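PDB 2GKP: DUF1436 domain-containing protein from Neisseria meningitidis, which is of unknown function but belongs to the CdiI family and is probably an immunity protein against a contact-dependent growth inhibition toxin. Local coordinates for residues Glu52-Thr57 against Gly158-Leu163. Residues are numbered along the deposited sequence; the frame is centred on the assembly and turned at random. Where two conformers were deposited one is given.
Sequences ETLGTT and GLKLAL
A right-angled helix-helix packing on the antiparallel sheet of this CdiI-family fold brings L54 of helix 51-63 against L159 and K160 of helix 152-164. The axes of the two short segments come within 10.4 Å at a crossing angle of 90°, and the contact is small, burying 161 Å² in all with no hydrogen bond across it. L54 contributes the largest share. With CG anti to the backbone N (chi1 178°), L54 points its side chain at helix 152-164, and CD2 enters the angle between the side chains of two consecutive residues of that helix. There L54 CD2 lies 3.6 Å from K160 CG and 3.8 Å from L159 CB, the two directions nearly at right angles. L159 answers with its CD1, which packs against L54 CG at 3.9 Å and passes over the backbone beside G55, whose CA is 4.3 Å from that same L159 CD1. Both leucines also reach the sheet beneath, L54 at Y16 of strand 11-18 and L159 at I116 of strand 112-119, consistent with a hydrophobic core shared by the helix pair and the sheet. K160 closes the outer margin: its chain, extended beyond CG, crosses that of L54 at a slant and leads NZ to a hydrogen bond with the carbonyl oxygen of T49, just ahead of helix 51-63. Its aliphatic part thus shields L54 while the charged end ties the C-terminal helix to the start of the other. Along that run, K160 CE still touches L54 CD2, at 3.9 Å.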
# COMPACT_ATOMS: atom_id res chain seq x y z
N GLU A 52 -17.20 0.27 0.08
CA GLU A 52 -17.13 1.27 -0.98
C GLU A 52 -16.05 2.34 -0.70
O GLU A 52 -15.30 2.72 -1.64
CB GLU A 52 -18.54 1.84 -1.25
CG GLU A 52 -18.71 2.54 -2.59
CD GLU A 52 -18.22 3.97 -2.54
OE1 GLU A 52 -18.13 4.49 -1.41
OE2 GLU A 52 -17.94 4.59 -3.59
N THR A 53 -15.89 2.76 0.56
CA THR A 53 -14.88 3.77 0.90
C THR A 53 -13.49 3.13 0.78
O THR A 53 -12.55 3.77 0.29
CB THR A 53 -15.10 4.34 2.35
OG1 THR A 53 -16.41 4.93 2.42
CG2 THR A 53 -14.08 5.41 2.69
N LEU A 54 -13.35 1.89 1.22
CA LEU A 54 -12.06 1.23 1.16
C LEU A 54 -11.65 1.01 -0.31
O LEU A 54 -10.51 1.33 -0.71
CB LEU A 54 -12.12 -0.11 1.90
CG LEU A 54 -10.84 -0.98 1.91
CD1 LEU A 54 -9.63 -0.13 2.40
CD2 LEU A 54 -11.01 -2.29 2.67
N GLY A 55 -12.58 0.51 -1.13
CA GLY A 55 -12.28 0.35 -2.58
C GLY A 55 -11.91 1.67 -3.27
O GLY A 55 -10.89 1.78 -4.01
N THR A 56 -12.71 2.71 -3.04
CA THR A 56 -12.41 4.03 -3.62
C THR A 56 -11.08 4.59 -3.17
O THR A 56 -10.34 5.19 -3.96
CB THR A 56 -13.57 5.00 -3.30
OG1 THR A 56 -14.75 4.51 -3.94
CG2 THR A 56 -13.30 6.44 -3.76
N THR A 57 -10.76 4.42 -1.89
CA THR A 57 -9.51 4.97 -1.39
C THR A 57 -8.33 4.25 -2.05
O THR A 57 -7.36 4.89 -2.40
CB THR A 57 -9.44 4.84 0.17
OG1 THR A 57 -10.60 5.50 0.71
CG2 THR A 57 -8.19 5.49 0.74
N GLY A 158 -12.68 -7.49 -1.58
CA GLY A 158 -11.52 -8.30 -1.88
C GLY A 158 -10.31 -7.83 -1.08
O GLY A 158 -9.48 -8.63 -0.68
N LEU A 159 -10.24 -6.54 -0.79
CA LEU A 159 -9.15 -6.04 0.08
C LEU A 159 -9.24 -6.62 1.48
O LEU A 159 -8.22 -7.04 2.06
CB LEU A 159 -9.15 -4.51 0.14
CG LEU A 159 -8.79 -3.90 -1.22
CD1 LEU A 159 -9.37 -2.50 -1.36
CD2 LEU A 159 -7.28 -3.87 -1.34
N LYS A 160 -10.45 -6.62 2.04
CA LYS A 160 -10.66 -7.14 3.38
C LYS A 160 -10.38 -8.64 3.42
O LYS A 160 -9.83 -9.16 4.40
CB LYS A 160 -12.10 -6.82 3.84
CG LYS A 160 -12.24 -5.35 4.15
CD LYS A 160 -13.55 -5.06 4.88
CE LYS A 160 -13.84 -3.57 4.95
NZ LYS A 160 -15.19 -3.30 5.60
N LEU A 161 -10.74 -9.33 2.35
CA LEU A 161 -10.48 -10.75 2.22
C LEU A 161 -8.97 -11.00 2.23
O LEU A 161 -8.47 -11.90 2.94
CB LEU A 161 -11.10 -11.32 0.94
CG LEU A 161 -10.86 -12.79 0.63
CD1 LEU A 161 -11.39 -13.71 1.77
CD2 LEU A 161 -11.49 -13.20 -0.69
N ALA A 162 -8.23 -10.21 1.45
CA ALA A 162 -6.80 -10.40 1.43
C ALA A 162 -6.20 -10.11 2.81
O ALA A 162 -5.29 -10.83 3.24
CB ALA A 162 -6.14 -9.53 0.36
N LEU A 163 -6.66 -9.05 3.48
CA LEU A 163 -6.17 -8.77 4.83
C LEU A 163 -6.42 -9.97 5.76
O LEU A 163 -5.55 -10.34 6.59
CB LEU A 163 -6.81 -7.48 5.36
CG LEU A 163 -6.55 -7.22 6.82
CD1 LEU A 163 -5.11 -6.92 6.94
CD2 LEU A 163 -7.36 -6.00 7.27